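Local coordinates for uncharacterized protein (Clostridium sporogenes, PDB 4Q0Y) that is of unknown function but adopts a thioesterase-like hot-dog fold, in which a curved antiparallel sheet packs against a helix, at residues I63-L76 and G87-K101. Numbering follows the deposited sequence. Where two conformers were deposited one is given.
Sequences IESFKYSYHIQPNL and GYFLLYILVGDSEGK
The rings of H71 and Y92 lie in an offset stack, centroids 4.2 Å apart and planes at 27°, with Y92 CD1 over the centre of the imidazole; F16, from outside the hairpin, meets H71 edge-to-face. On F66 one face is filled by L94, whose CB sits almost on the ring normal, 3.5 Å from the centroid, in a CH-pi contact, while the backbone of V95 and G96 runs at the ring's edge. H71 and Y92 sit within the antiparallel beta hairpin of strands 68-80 and 83-95, in the middle of the sheet of the hot-dog fold, and both ring contacts gather on the face carrying H71, Y92 and L94. H71 and Y92 form a non-hydrogen-bonded pair, and with CG beside the backbone N in both (chi1 -74° and -41°) the rings run side by side. The other face bears I72, L91 and I93; I72 CG1 touches L91 CB at 3.8 Å, and F39 of helix 33-44 touches both I72 and L91. Further along, P74 has no N-H to give, so a single backbone bond joins it to F89, from F89 N to P74 O at 3.3 Å, the longest between the two segments. L76 CD2 packs against F89 CD2 at 3.7 Å. At the opposite end K67 and Y68 both face V95 in a classic beta bulge, where K67 N reaches G96 O at 3.0 Å from above the carbonyl plane.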
ATOM      1  N   ILE B  63      22.372 -16.200   5.742  1.00 22.22           N
ATOM      2  CA  ILE B  63      21.017 -16.383   6.203  1.00 21.06           C
ATOM      3  C   ILE B  63      20.868 -16.454   7.718  1.00 21.66           C
ATOM      4  O   ILE B  63      19.849 -16.020   8.247  1.00 23.02           O
ATOM      5  CB  ILE B  63      20.342 -17.562   5.505  1.00 25.71           C
ATOM      6  CG1 ILE B  63      20.975 -18.918   5.878  1.00 29.79           C
ATOM      7  CG2 ILE B  63      20.371 -17.310   4.006  1.00 29.49           C
ATOM      8  CD1 ILE B  63      20.202 -20.095   5.328  1.00 36.88           C
ATOM      9  N   GLU B  64      21.895 -16.934   8.410  1.00 19.05           N
ATOM     10  CA  GLU B  64      21.859 -17.055   9.859  1.00 20.10           C
ATOM     11  C   GLU B  64      21.762 -15.715  10.575  1.00 20.00           C
ATOM     12  O   GLU B  64      21.382 -15.678  11.743  1.00 20.47           O
ATOM     13  CB  GLU B  64      23.069 -17.818  10.386  1.00 23.28           C
ATOM     14  CG  GLU B  64      23.227 -19.253   9.910  1.00 24.46           C
ATOM     15  CD  GLU B  64      23.893 -19.425   8.556  1.00 27.02           C
ATOM     16  OE1 GLU B  64      24.368 -18.459   7.927  1.00 27.59           O
ATOM     17  OE2 GLU B  64      23.929 -20.561   8.107  1.00 29.80           O
ATOM     18  N   SER B  65      22.127 -14.623   9.884  1.00 19.16           N
ATOM     19  CA  SER B  65      22.071 -13.271  10.432  1.00 20.12           C
ATOM     20  C   SER B  65      20.667 -12.662  10.458  1.00 19.09           C
ATOM     21  O   SER B  65      20.491 -11.607  11.008  1.00 19.57           O
ATOM     22  CB  SER B  65      22.995 -12.347   9.615  1.00 20.91           C
ATOM     23  OG  SER B  65      24.327 -12.873   9.580  1.00 21.86           O
ATOM     24  N   PHE B  66      19.673 -13.342   9.894  1.00 18.24           N
ATOM     25  CA  PHE B  66      18.323 -12.808   9.720  1.00 18.23           C
ATOM     26  C   PHE B  66      17.265 -13.676  10.397  1.00 18.79           C
ATOM     27  O   PHE B  66      17.447 -14.885  10.553  1.00 18.47           O
ATOM     28  CB  PHE B  66      18.024 -12.697   8.230  1.00 14.96           C
ATOM     29  CG  PHE B  66      18.889 -11.695   7.531  1.00 15.14           C
ATOM     30  CD1 PHE B  66      20.130 -12.073   7.029  1.00 15.72           C
ATOM     31  CD2 PHE B  66      18.468 -10.373   7.382  1.00 15.95           C
ATOM     32  CE1 PHE B  66      20.962 -11.137   6.396  1.00 16.93           C
ATOM     33  CE2 PHE B  66      19.283  -9.436   6.748  1.00 16.81           C
ATOM     34  CZ  PHE B  66      20.540  -9.819   6.280  1.00 17.29           C
ATOM     35  N   LYS B  67      16.166 -13.044  10.812  1.00 18.96           N
ATOM     36  CA  LYS B  67      15.026 -13.762  11.377  1.00 18.64           C
ATOM     37  C   LYS B  67      14.428 -14.734  10.367  1.00 17.31           C
ATOM     38  O   LYS B  67      14.211 -15.908  10.703  1.00 18.27           O
ATOM     39  CB  LYS B  67      13.952 -12.775  11.872  1.00 20.70           C
ATOM     40  CG  LYS B  67      12.679 -13.352  12.464  1.00 22.70           C
ATOM     41  CD  LYS B  67      12.929 -13.923  13.829  1.00 30.47           C
ATOM     42  CE  LYS B  67      11.871 -14.940  14.181  1.00 31.93           C
ATOM     43  NZ  LYS B  67      11.963 -15.389  15.594  1.00 32.44           N
ATOM     44  N   TYR B  68      14.180 -14.257   9.147  1.00 15.84           N
ATOM     45  CA  TYR B  68      13.667 -15.097   8.062  1.00 16.78           C
ATOM     46  C   TYR B  68      14.517 -14.925   6.833  1.00 16.29           C
ATOM     47  O   TYR B  68      14.975 -13.796   6.536  1.00 17.54           O
ATOM     48  CB  TYR B  68      12.252 -14.746   7.676  1.00 17.28           C
ATOM     49  CG  TYR B  68      11.276 -14.781   8.800  1.00 18.93           C
ATOM     50  CD1 TYR B  68      10.921 -16.004   9.394  1.00 20.38           C
ATOM     51  CD2 TYR B  68      10.696 -13.617   9.281  1.00 17.68           C
ATOM     52  CE1 TYR B  68      10.020 -16.044  10.447  1.00 23.17           C
ATOM     53  CE2 TYR B  68       9.786 -13.641  10.327  1.00 20.87           C
ATOM     54  CZ  TYR B  68       9.448 -14.858  10.905  1.00 22.35           C
ATOM     55  OH  TYR B  68       8.562 -14.918  11.928  1.00 25.33           O
ATOM     56  N   SER B  69      14.761 -16.037   6.157  1.00 15.41           N
ATOM     57  CA  SER B  69      15.447 -16.032   4.855  0.50 15.65           C
ATOM     58  C   SER B  69      14.703 -17.005   3.955  1.00 15.55           C
ATOM     59  O   SER B  69      14.572 -18.179   4.285  1.00 15.98           O
ATOM     60  CB  SER B  69      16.936 -16.377   4.913  0.50 15.98           C
ATOM     61  OG  SER B  69      17.573 -15.690   5.955  0.50 16.38           O
ATOM     62  N   TYR B  70      14.228 -16.491   2.834  1.00 13.15           N
ATOM     63  CA  TYR B  70      13.481 -17.291   1.860  1.00 13.17           C
ATOM     64  C   TYR B  70      13.780 -16.865   0.440  1.00 12.94           C
ATOM     65  O   TYR B  70      14.248 -15.748   0.182  1.00 14.30           O
ATOM     66  CB  TYR B  70      11.993 -17.130   2.096  1.00 12.70           C
ATOM     67  CG  TYR B  70      11.463 -17.674   3.395  1.00 13.23           C
ATOM     68  CD1 TYR B  70      11.545 -19.041   3.691  1.00 15.67           C
ATOM     69  CD2 TYR B  70      10.796 -16.836   4.311  1.00 12.57           C
ATOM     70  CE1 TYR B  70      11.046 -19.548   4.870  1.00 16.51           C
ATOM     71  CE2 TYR B  70      10.268 -17.342   5.503  1.00 15.42           C
ATOM     72  CZ  TYR B  70      10.414 -18.689   5.789  1.00 17.43           C
ATOM     73  OH  TYR B  70       9.915 -19.227   6.952  1.00 17.88           O
ATOM     74  N   HIS B  71      13.551 -17.796  -0.494  1.00 10.38           N
ATOM     75  CA  HIS B  71      13.396 -17.460  -1.898  1.00 10.96           C
ATOM     76  C   HIS B  71      11.907 -17.428  -2.101  1.00 11.25           C
ATOM     77  O   HIS B  71      11.220 -18.341  -1.670  1.00 13.99           O
ATOM     78  CB  HIS B  71      14.054 -18.500  -2.786  1.00 11.20           C
ATOM     79  CG  HIS B  71      15.547 -18.412  -2.791  1.00 12.04           C
ATOM     80  ND1 HIS B  71      16.322 -19.030  -3.746  1.00 11.94           N
ATOM     81  CD2 HIS B  71      16.409 -17.781  -1.964  1.00 11.40           C
ATOM     82  CE1 HIS B  71      17.594 -18.797  -3.507  1.00 11.99           C
ATOM     83  NE2 HIS B  71      17.679 -18.028  -2.444  1.00 13.40           N
ATOM     84  N   ILE B  72      11.419 -16.361  -2.739  1.00 10.25           N
ATOM     85  CA  ILE B  72      10.002 -16.148  -2.913  1.00 10.77           C
ATOM     86  C   ILE B  72       9.644 -15.779  -4.341  1.00 10.93           C
ATOM     87  O   ILE B  72      10.411 -15.123  -5.063  1.00 11.29           O
ATOM     88  CB  ILE B  72       9.436 -15.080  -1.931  1.00 12.03           C
ATOM     89  CG1 ILE B  72      10.069 -13.691  -2.180  1.00 11.65           C
ATOM     90  CG2 ILE B  72       9.664 -15.519  -0.496  1.00 12.39           C
ATOM     91  CD1 ILE B  72       9.421 -12.575  -1.379  1.00 14.17           C
ATOM     92  N   GLN B  73       8.443 -16.223  -4.730  1.00 12.18           N
ATOM     93  CA  GLN B  73       7.867 -15.971  -6.045  1.00 12.83           C
ATOM     94  C   GLN B  73       6.501 -15.342  -5.825  1.00 12.02           C
ATOM     95  O   GLN B  73       5.506 -16.074  -5.678  1.00 12.87           O
ATOM     96  CB  GLN B  73       7.769 -17.258  -6.857  1.00 13.75           C
ATOM     97  CG  GLN B  73       7.180 -17.059  -8.261  1.00 15.66           C
ATOM     98  CD  GLN B  73       6.966 -18.373  -8.988  1.00 20.37           C
ATOM     99  OE1 GLN B  73       7.810 -19.285  -8.937  1.00 22.77           O
ATOM    100  NE2 GLN B  73       5.827 -18.494  -9.644  1.00 22.81           N
ATOM    101  N   PRO B  74       6.438 -13.998  -5.795  1.00 12.39           N
ATOM    102  CA  PRO B  74       5.137 -13.339  -5.795  1.00 12.55           C
ATOM    103  C   PRO B  74       4.502 -13.468  -7.171  1.00 13.08           C
ATOM    104  O   PRO B  74       5.163 -13.182  -8.189  1.00 14.42           O
ATOM    105  CB  PRO B  74       5.464 -11.868  -5.477  1.00 13.47           C
ATOM    106  CG  PRO B  74       6.875 -11.696  -5.869  1.00 16.39           C
ATOM    107  CD  PRO B  74       7.538 -13.025  -5.598  1.00 12.95           C
ATOM    108  N   ASN B  75       3.260 -13.938  -7.188  1.00 13.05           N
ATOM    109  CA  ASN B  75       2.470 -14.110  -8.382  1.00 13.04           C
ATOM    110  C   ASN B  75       1.490 -12.959  -8.428  1.00 13.22           C
ATOM    111  O   ASN B  75       0.771 -12.710  -7.458  1.00 14.42           O
ATOM    112  CB  ASN B  75       1.757 -15.455  -8.338  1.00 14.95           C
ATOM    113  CG  ASN B  75       2.737 -16.593  -8.327  1.00 16.09           C
ATOM    114  OD1 ASN B  75       3.534 -16.729  -9.251  1.00 17.40           O
ATOM    115  ND2 ASN B  75       2.754 -17.354  -7.251  1.00 18.19           N
ATOM    116  N   LEU B  76       1.507 -12.221  -9.527  1.00 15.07           N
ATOM    117  CA  LEU B  76       0.880 -10.922  -9.553  1.00 15.09           C
ATOM    118  C   LEU B  76       0.229 -10.548 -10.862  1.00 14.59           C
ATOM    119  O   LEU B  76       0.428 -11.198 -11.898  1.00 13.30           O
ATOM    120  CB  LEU B  76       1.918  -9.878  -9.145  1.00 16.39           C
ATOM    121  CG  LEU B  76       3.199  -9.827  -9.994  1.00 17.83           C
ATOM    122  CD1 LEU B  76       3.032  -9.040 -11.280  1.00 19.51           C
ATOM    123  CD2 LEU B  76       4.335  -9.277  -9.135  1.00 22.49           C
ATOM    124  N   GLY B  87       2.081 -11.833 -14.201  1.00 15.34           N
ATOM    125  CA  GLY B  87       3.522 -11.898 -14.088  1.00 15.49           C
ATOM    126  C   GLY B  87       3.954 -12.476 -12.756  1.00 16.14           C
ATOM    127  O   GLY B  87       3.138 -12.924 -11.954  1.00 13.60           O
ATOM    128  N   TYR B  88       5.260 -12.421 -12.527  1.00 14.37           N
ATOM    129  CA  TYR B  88       5.858 -12.825 -11.269  1.00 13.69           C
ATOM    130  C   TYR B  88       7.260 -12.261 -11.148  1.00 13.98           C
ATOM    131  O   TYR B  88       7.847 -11.773 -12.138  1.00 16.07           O
ATOM    132  CB  TYR B  88       5.904 -14.359 -11.128  1.00 15.32           C
ATOM    133  CG  TYR B  88       6.739 -15.051 -12.170  1.00 17.39           C
ATOM    134  CD1 TYR B  88       6.202 -15.410 -13.423  1.00 22.27           C
ATOM    135  CD2 TYR B  88       8.098 -15.306 -11.933  1.00 17.50           C
ATOM    136  CE1 TYR B  88       6.992 -16.012 -14.396  1.00 22.93           C
ATOM    137  CE2 TYR B  88       8.888 -15.937 -12.904  1.00 21.78           C
ATOM    138  CZ  TYR B  88       8.333 -16.272 -14.124  1.00 23.52           C
ATOM    139  OH  TYR B  88       9.109 -16.867 -15.062  1.00 29.16           O
ATOM    140  N   PHE B  89       7.779 -12.323  -9.931  1.00 13.89           N
ATOM    141  CA  PHE B  89       9.193 -12.039  -9.658  1.00 15.60           C
ATOM    142  C   PHE B  89       9.798 -13.253  -8.979  1.00 15.71           C
ATOM    143  O   PHE B  89       9.095 -14.049  -8.360  1.00 14.33           O
ATOM    144  CB  PHE B  89       9.406 -10.819  -8.758  1.00 16.39           C
ATOM    145  CG  PHE B  89       9.028  -9.517  -9.386  1.00 20.48           C
ATOM    146  CD1 PHE B  89       9.694  -9.059 -10.517  1.00 23.94           C
ATOM    147  CD2 PHE B  89       8.029  -8.731  -8.824  1.00 23.35           C
ATOM    148  CE1 PHE B  89       9.336  -7.846 -11.111  1.00 26.40           C
ATOM    149  CE2 PHE B  89       7.670  -7.520  -9.410  1.00 24.94           C
ATOM    150  CZ  PHE B  89       8.312  -7.083 -10.554  1.00 23.66           C
ATOM    151  N   LEU B  90      11.110 -13.410  -9.128  1.00 13.60           N
ATOM    152  CA  LEU B  90      11.892 -14.397  -8.394  1.00 13.45           C
ATOM    153  C   LEU B  90      12.842 -13.578  -7.516  1.00 13.07           C
ATOM    154  O   LEU B  90      13.702 -12.859  -8.033  1.00 13.04           O
ATOM    155  CB  LEU B  90      12.668 -15.302  -9.340  1.00 15.45           C
ATOM    156  CG  LEU B  90      11.803 -16.109 -10.322  1.00 15.64           C
ATOM    157  CD1 LEU B  90      12.681 -16.917 -11.245  1.00 19.77           C
ATOM    158  CD2 LEU B  90      10.827 -17.004  -9.572  1.00 13.66           C
ATOM    159  N   LEU B  91      12.623 -13.642  -6.205  1.00 12.21           N
ATOM    160  CA  LEU B  91      13.350 -12.823  -5.243  1.00 12.61           C
ATOM    161  C   LEU B  91      14.027 -13.677  -4.195  1.00 13.09           C
ATOM    162  O   LEU B  91      13.528 -14.729  -3.821  1.00 11.83           O
ATOM    163  CB  LEU B  91      12.405 -11.857  -4.551  1.00 12.77           C
ATOM    164  CG  LEU B  91      11.459 -11.023  -5.420  1.00 14.07           C
ATOM    165  CD1 LEU B  91      10.493 -10.270  -4.522  1.00 14.57           C
ATOM    166  CD2 LEU B  91      12.255 -10.069  -6.286  1.00 15.43           C
ATOM    167  N   TYR B  92      15.156 -13.176  -3.687  1.00 10.94           N
ATOM    168  CA  TYR B  92      15.744 -13.660  -2.419  1.00 11.98           C
ATOM    169  C   TYR B  92      15.395 -12.606  -1.387  1.00 13.08           C
ATOM    170  O   TYR B  92      15.589 -11.411  -1.636  1.00 13.67           O
ATOM    171  CB  TYR B  92      17.272 -13.846  -2.500  1.00 12.25           C
ATOM    172  CG  TYR B  92      17.799 -14.470  -3.797  1.00 13.28           C
ATOM    173  CD1 TYR B  92      17.119 -15.528  -4.446  1.00 13.62           C
ATOM    174  CD2 TYR B  92      19.013 -14.055  -4.332  1.00 14.34           C
ATOM    175  CE1 TYR B  92      17.605 -16.092  -5.619  1.00 14.52           C
ATOM    176  CE2 TYR B  92      19.512 -14.618  -5.508  1.00 14.98           C
ATOM    177  CZ  TYR B  92      18.801 -15.629  -6.148  1.00 14.84           C
ATOM    178  OH  TYR B  92      19.290 -16.201  -7.293  1.00 15.99           O
ATOM    179  N   ILE B  93      14.904 -13.031  -0.222  1.00 12.63           N
ATOM    180  CA  ILE B  93      14.537 -12.075   0.825  1.00 13.33           C
ATOM    181  C   ILE B  93      15.213 -12.450   2.133  1.00 13.01           C
ATOM    182  O   ILE B  93      15.239 -13.625   2.488  1.00 12.33           O
ATOM    183  CB  ILE B  93      12.999 -11.903   0.934  1.00 16.09           C
ATOM    184  CG1 ILE B  93      12.656 -10.679   1.766  1.00 17.62           C
ATOM    185  CG2 ILE B  93      12.321 -13.151   1.493  1.00 16.61           C
ATOM    186  CD1 ILE B  93      11.290 -10.107   1.453  1.00 19.64           C
ATOM    187  N   LEU B  94      15.816 -11.439   2.781  1.00 13.92           N
ATOM    188  CA  LEU B  94      16.511 -11.588   4.058  1.00 13.83           C
ATOM    189  C   LEU B  94      15.868 -10.586   4.999  1.00 14.85           C
ATOM    190  O   LEU B  94      15.995  -9.379   4.792  1.00 13.39           O
ATOM    191  CB  LEU B  94      17.987 -11.292   3.865  1.00 14.38           C
ATOM    192  CG  LEU B  94      18.734 -12.190   2.892  1.00 16.55           C
ATOM    193  CD1 LEU B  94      20.117 -11.602   2.613  1.00 19.00           C
ATOM    194  CD2 LEU B  94      18.827 -13.606   3.429  1.00 17.94           C
ATOM    195  N   VAL B  95      15.141 -11.079   5.999  1.00 14.89           N
ATOM    196  CA  VAL B  95      14.283 -10.241   6.846  1.00 16.49           C
ATOM    197  C   VAL B  95      14.824 -10.161   8.269  1.00 17.16           C
ATOM    198  O   VAL B  95      14.894 -11.187   8.956  1.00 16.66           O
ATOM    199  CB  VAL B  95      12.822 -10.758   6.906  1.00 15.14           C
ATOM    200  CG1 VAL B  95      11.930  -9.860   7.772  1.00 14.65           C
ATOM    201  CG2 VAL B  95      12.231 -10.897   5.514  1.00 14.62           C
ATOM    202  N   GLY B  96      15.147  -8.946   8.719  1.00 16.78           N
ATOM    203  CA  GLY B  96      15.454  -8.695  10.106  1.00 18.71           C
ATOM    204  C   GLY B  96      16.811  -9.136  10.594  1.00 19.59           C
ATOM    205  O   GLY B  96      16.937 -10.166  11.275  1.00 19.67           O
ATOM    206  N   ASP B  97      17.823  -8.337  10.266  1.00 18.98           N
ATOM    207  CA  ASP B  97      19.161  -8.514  10.845  1.00 18.86           C
ATOM    208  C   ASP B  97      19.226  -7.887  12.237  1.00 19.89           C
ATOM    209  O   ASP B  97      18.215  -7.370  12.737  1.00 19.20           O
ATOM    210  CB  ASP B  97      20.273  -8.041   9.891  1.00 20.24           C
ATOM    211  CG  ASP B  97      20.321  -6.522   9.671  1.00 22.56           C
ATOM    212  OD1 ASP B  97      19.649  -5.719  10.361  1.00 21.16           O
ATOM    213  OD2 ASP B  97      21.106  -6.137   8.779  1.00 26.37           O
ATOM    214  N   SER B  98      20.410  -7.909  12.842  1.00 21.45           N
ATOM    215  CA  SER B  98      20.622  -7.334  14.175  1.00 23.39           C
ATOM    216  C   SER B  98      20.381  -5.815  14.236  1.00 23.67           C
ATOM    217  O   SER B  98      20.128  -5.301  15.304  1.00 24.35           O
ATOM    218  CB  SER B  98      22.023  -7.670  14.694  1.00 25.81           C
ATOM    219  OG  SER B  98      23.023  -7.015  13.929  1.00 27.60           O
ATOM    220  N   GLU B  99      20.473  -5.112  13.099  1.00 22.75           N
ATOM    221  CA  GLU B  99      20.120  -3.685  13.020  1.00 24.28           C
ATOM    222  C   GLU B  99      18.666  -3.425  12.636  1.00 22.40           C
ATOM    223  O   GLU B  99      18.294  -2.276  12.473  1.00 22.53           O
ATOM    224  CB  GLU B  99      21.044  -2.981  12.035  1.00 31.46           C
ATOM    225  CG  GLU B  99      22.503  -3.136  12.436  1.00 40.52           C
ATOM    226  CD  GLU B  99      23.401  -2.142  11.743  1.00 54.62           C
ATOM    227  OE1 GLU B  99      23.185  -1.897  10.543  1.00 60.78           O
ATOM    228  OE2 GLU B  99      24.313  -1.614  12.405  1.00 62.73           O
ATOM    229  N   GLY B 100      17.855  -4.478  12.492  1.00 20.00           N
ATOM    230  CA  GLY B 100      16.466  -4.342  12.122  1.00 20.04           C
ATOM    231  C   GLY B 100      16.238  -4.079  10.630  1.00 17.64           C
ATOM    232  O   GLY B 100      15.144  -3.680  10.257  1.00 19.32           O
ATOM    233  N   LYS B 101      17.265  -4.287   9.795  1.00 17.25           N
ATOM    234  CA  LYS B 101      17.179  -4.091   8.339  1.00 18.68           C
ATOM    235  C   LYS B 101      16.796  -5.376   7.606  1.00 16.57           C
ATOM    236  O   LYS B 101      16.955  -6.488   8.128  1.00 15.48           O
ATOM    237  CB  LYS B 101      18.521  -3.568   7.773  1.00 21.01           C
ATOM    238  CG  LYS B 101      18.981  -2.193   8.285  1.00 30.75           C
ATOM    239  CD  LYS B 101      17.985  -1.065   8.066  1.00 39.49           C
ATOM    240  CE  LYS B 101      18.462   0.229   8.722  1.00 50.38           C
ATOM    241  NZ  LYS B 101      19.720   0.752   8.128  1.00 55.16           N
TER
HETATM  242  O   HOH W   1      22.386  -9.824  12.097  1.00 25.44           O